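Local coordinates for probable endoglucanase (Gluconacetobacter xylinus, PDB 1WZZ), which hydrolyses internal beta-1,4-glucosidic linkages of cellulose and carboxymethyl-cellulose as a secreted family 8 glycoside hydrolase with an (alpha/alpha)6 barrel, at residues Y30-V38 against S66-A74. Residues are numbered along the deposited sequence; the frame is centred on the assembly and turned at random.
Sequences YLRPSGRVV and SFQSMWMWA. With SO4 (sulfate ion), chain B.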
loop_
_atom_site.group_PDB
_atom_site.type_symbol
_atom_site.label_atom_id
_atom_site.label_comp_id
_atom_site.label_asym_id
_atom_site.label_seq_id
_atom_site.Cartn_x
_atom_site.Cartn_y
_atom_site.Cartn_z
ATOM N N TYR A 30 10.423 15.532 -1.396
ATOM C CA TYR A 30 10.167 14.899 -0.105
ATOM C C TYR A 30 11.264 14.197 0.676
ATOM O O TYR A 30 11.022 13.793 1.820
ATOM C CB TYR A 30 9.012 13.895 -0.307
ATOM C CG TYR A 30 7.822 14.487 -1.035
ATOM C CD1 TYR A 30 7.443 14.024 -2.290
ATOM C CD2 TYR A 30 7.092 15.531 -0.468
ATOM C CE1 TYR A 30 6.357 14.593 -2.973
ATOM C CE2 TYR A 30 6.013 16.099 -1.140
ATOM C CZ TYR A 30 5.653 15.627 -2.380
ATOM O OH TYR A 30 4.546 16.174 -2.996
ATOM N N LEU A 31 12.442 14.031 0.090
ATOM C CA LEU A 31 13.511 13.330 0.795
ATOM C C LEU A 31 14.488 14.283 1.466
ATOM O O LEU A 31 15.127 15.094 0.791
ATOM C CB LEU A 31 14.264 12.416 -0.176
ATOM C CG LEU A 31 15.438 11.663 0.459
ATOM C CD1 LEU A 31 14.938 10.866 1.666
ATOM C CD2 LEU A 31 16.093 10.747 -0.557
ATOM N N ARG A 32 14.573 14.208 2.790
ATOM C CA ARG A 32 15.522 15.047 3.554
ATOM C C ARG A 32 16.884 14.363 3.538
ATOM O O ARG A 32 16.980 13.145 3.372
ATOM C CB ARG A 32 15.056 15.201 5.004
ATOM C CG ARG A 32 13.791 16.018 5.175
ATOM C CD ARG A 32 14.001 17.436 4.674
ATOM N NE ARG A 32 12.814 18.255 4.884
ATOM C CZ ARG A 32 12.448 18.761 6.059
ATOM N NH1 ARG A 32 13.184 18.538 7.141
ATOM N NH2 ARG A 32 11.334 19.472 6.155
ATOM N N PRO A 33 17.972 15.134 3.717
ATOM C CA PRO A 33 19.317 14.551 3.716
ATOM C C PRO A 33 19.489 13.483 4.799
ATOM O O PRO A 33 20.319 12.585 4.661
ATOM C CB PRO A 33 20.227 15.764 3.959
ATOM C CG PRO A 33 19.449 16.900 3.396
ATOM C CD PRO A 33 18.022 16.603 3.826
ATOM N N SER A 34 18.703 13.591 5.861
ATOM C CA SER A 34 18.743 12.625 6.963
ATOM C C SER A 34 18.272 11.238 6.537
ATOM O O SER A 34 18.567 10.248 7.204
ATOM C CB SER A 34 17.843 13.091 8.103
ATOM O OG SER A 34 16.489 13.159 7.693
ATOM N N GLY A 35 17.536 11.176 5.428
ATOM C CA GLY A 35 17.013 9.900 4.968
ATOM C C GLY A 35 15.525 9.801 5.268
ATOM O O GLY A 35 14.876 8.833 4.879
ATOM N N ARG A 36 14.984 10.806 5.945
ATOM C CA ARG A 36 13.569 10.839 6.298
ATOM C C ARG A 36 12.713 11.373 5.150
ATOM O O ARG A 36 13.060 12.384 4.530
ATOM C CB ARG A 36 13.395 11.714 7.545
ATOM C CG ARG A 36 12.008 11.871 8.033
ATOM C CD ARG A 36 11.978 12.531 9.422
ATOM N NE ARG A 36 12.171 13.975 9.376
ATOM C CZ ARG A 36 11.186 14.849 9.228
ATOM N NH1 ARG A 36 9.936 14.429 9.112
ATOM N NH2 ARG A 36 11.449 16.150 9.208
ATOM N N VAL A 37 11.630 10.658 4.829
ATOM C CA VAL A 37 10.683 11.097 3.800
ATOM C C VAL A 37 9.618 11.935 4.518
ATOM O O VAL A 37 8.995 11.484 5.489
ATOM C CB VAL A 37 10.024 9.870 3.099
ATOM C CG1 VAL A 37 8.877 10.317 2.137
ATOM C CG2 VAL A 37 11.087 9.107 2.363
ATOM N N VAL A 38 9.418 13.172 4.065
ATOM C CA VAL A 38 8.432 14.042 4.703
ATOM C C VAL A 38 7.105 13.806 3.997
ATOM O O VAL A 38 6.869 14.337 2.916
ATOM C CB VAL A 38 8.868 15.523 4.593
ATOM C CG1 VAL A 38 7.761 16.430 5.069
ATOM C CG2 VAL A 38 10.102 15.742 5.437
ATOM N N SER A 66 20.282 7.113 -2.302
ATOM C CA SER A 66 19.077 7.522 -1.582
ATOM C C SER A 66 18.464 6.326 -0.838
ATOM O O SER A 66 17.952 6.493 0.273
ATOM C CB SER A 66 18.030 8.099 -2.552
ATOM O OG SER A 66 18.511 9.309 -3.132
ATOM N N PHE A 67 18.489 5.163 -1.466
ATOM C CA PHE A 67 17.945 3.957 -0.828
ATOM C C PHE A 67 18.661 3.700 0.506
ATOM O O PHE A 67 18.025 3.459 1.536
ATOM C CB PHE A 67 18.110 2.732 -1.716
ATOM C CG PHE A 67 17.460 1.517 -1.146
ATOM C CD1 PHE A 67 16.144 1.199 -1.470
ATOM C CD2 PHE A 67 18.140 0.736 -0.210
ATOM C CE1 PHE A 67 15.512 0.119 -0.871
ATOM C CE2 PHE A 67 17.519 -0.343 0.405
ATOM C CZ PHE A 67 16.204 -0.659 0.080
ATOM N N GLN A 68 19.986 3.760 0.470
ATOM C CA GLN A 68 20.792 3.548 1.670
ATOM C C GLN A 68 20.448 4.515 2.784
ATOM O O GLN A 68 20.302 4.126 3.950
ATOM C CB GLN A 68 22.277 3.674 1.297
ATOM C CG GLN A 68 22.772 2.505 0.478
ATOM C CD GLN A 68 24.184 2.708 -0.070
ATOM O OE1 GLN A 68 24.853 1.739 -0.462
ATOM N NE2 GLN A 68 24.634 3.959 -0.114
ATOM N N SER A 69 20.315 5.786 2.427
ATOM C CA SER A 69 19.979 6.815 3.380
ATOM C C SER A 69 18.606 6.575 4.007
ATOM O O SER A 69 18.456 6.675 5.224
ATOM C CB SER A 69 20.002 8.191 2.701
ATOM O OG SER A 69 19.753 9.242 3.634
HETATM N N MSE A 70 17.600 6.265 3.187
HETATM C CA MSE A 70 16.261 6.049 3.724
HETATM C C MSE A 70 16.156 4.783 4.550
HETATM O O MSE A 70 15.426 4.756 5.537
HETATM C CB MSE A 70 15.212 6.009 2.599
HETATM C CG MSE A 70 15.068 7.356 1.915
HETATM SE SE MSE A 70 13.674 7.290 0.531
HETATM C CE MSE A 70 14.729 6.418 -0.736
ATOM N N TRP A 71 16.846 3.740 4.144
ATOM C CA TRP A 71 16.783 2.488 4.904
ATOM C C TRP A 71 17.510 2.657 6.233
ATOM O O TRP A 71 17.021 2.249 7.298
ATOM C CB TRP A 71 17.395 1.366 4.080
ATOM C CG TRP A 71 17.573 0.068 4.805
ATOM C CD1 TRP A 71 18.652 -0.751 4.711
ATOM C CD2 TRP A 71 16.651 -0.583 5.720
ATOM N NE1 TRP A 71 18.482 -1.870 5.498
ATOM C CE2 TRP A 71 17.270 -1.795 6.131
ATOM C CE3 TRP A 71 15.382 -0.264 6.232
ATOM C CZ2 TRP A 71 16.665 -2.689 7.032
ATOM C CZ3 TRP A 71 14.778 -1.165 7.139
ATOM C CH2 TRP A 71 15.432 -2.357 7.524
HETATM N N MSE A 72 18.688 3.259 6.195
HETATM C CA MSE A 72 19.364 3.477 7.471
HETATM C C MSE A 72 18.466 4.305 8.403
HETATM O O MSE A 72 18.377 4.010 9.595
HETATM C CB MSE A 72 20.717 4.178 7.268
HETATM C CG MSE A 72 21.414 4.484 8.572
HETATM SE SE MSE A 72 23.194 5.149 8.221
HETATM C CE MSE A 72 22.760 7.005 7.951
ATOM N N TRP A 73 17.766 5.321 7.883
ATOM C CA TRP A 73 16.900 6.137 8.726
ATOM C C TRP A 73 15.731 5.298 9.272
ATOM O O TRP A 73 15.392 5.376 10.467
ATOM C CB TRP A 73 16.336 7.346 7.962
ATOM C CG TRP A 73 15.616 8.313 8.889
ATOM C CD1 TRP A 73 16.171 9.385 9.550
ATOM C CD2 TRP A 73 14.255 8.236 9.343
ATOM N NE1 TRP A 73 15.245 9.964 10.378
ATOM C CE2 TRP A 73 14.063 9.281 10.275
ATOM C CE3 TRP A 73 13.179 7.380 9.059
ATOM C CZ2 TRP A 73 12.847 9.494 10.924
ATOM C CZ3 TRP A 73 11.972 7.598 9.704
ATOM C CH2 TRP A 73 11.813 8.644 10.626
ATOM N N ALA A 74 15.103 4.512 8.410
ATOM C CA ALA A 74 13.988 3.687 8.873
ATOM C C ALA A 74 14.416 2.654 9.914
ATOM O O ALA A 74 13.715 2.460 10.918
ATOM C CB ALA A 74 13.311 2.983 7.667
HETATM S S SO4 B . 15.255 16.107 9.368
HETATM O O1 SO4 B . 14.815 14.795 8.849
HETATM O O2 SO4 B . 14.102 16.844 9.914
HETATM O O3 SO4 B . 15.842 16.894 8.272
HETATM O O4 SO4 B . 16.265 15.870 10.417
HETATM O O HOH W 1 18.567 11.101 2.026
HETATM O O HOH W 2 21.800 9.840 5.334
#
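Trp73 carries the aliphatic chain of Arg36 over one face of its indole: Arg36 CB sits 3.8 Å from the centroid of the five-membered ring, a CH-pi contact, and Arg36 CD touches Trp73 CZ2 at the rim (3.5 Å). With CG anti to the backbone N (chi1 179°), the arginine chain lies alongside the ring before bending at chi3, which leaves the guanidinium plane 47° from the indole. Arg36 NE then donates to sulfate O1 (2.8 Å) and NH2 to O2, while within the protein Ser46 OG pairs with NH1 and Gly43 O with NH2. Ser34 OG also donates to O1, and Arg32 NH1 adds a weak bond to O3; this sulfate probably came from the crystallisation solution. Replacing Trp73 by an alanine would probably open a gap under the Arg36 methylenes and leave Phe90 without its edge-to-face partner.

One helical turn back, Gly35 comes down on helix 64-77, its CA 3.1 Å from Ser69 OG; a CB here would clash with Ser69 O. Gly35 O receives a CA-H...O contact from Met70 CA (3.3 Å). Beyond it, the selenomethionine Met70 crosses Leu31, with CG 3.5 Å from Leu31 CD1, and its SE touches Val37 CG2.

The loop joining helix 18-30 to strand 45-47 is thus packed on a helix of the (alpha/alpha)6 barrel, with the Val37 side chain about 9 Å from that of Glu49, the proton donor by similarity. Lacking a direct conventional hydrogen bond, the join rests on close backbone approach at a glycine, its polar atoms bridged by Gln51 NE2 of helix 48-61, bonded to both Gly35 O and Met70 O, and by two waters linking Ser69 OG to Arg32 O and Pro33 O.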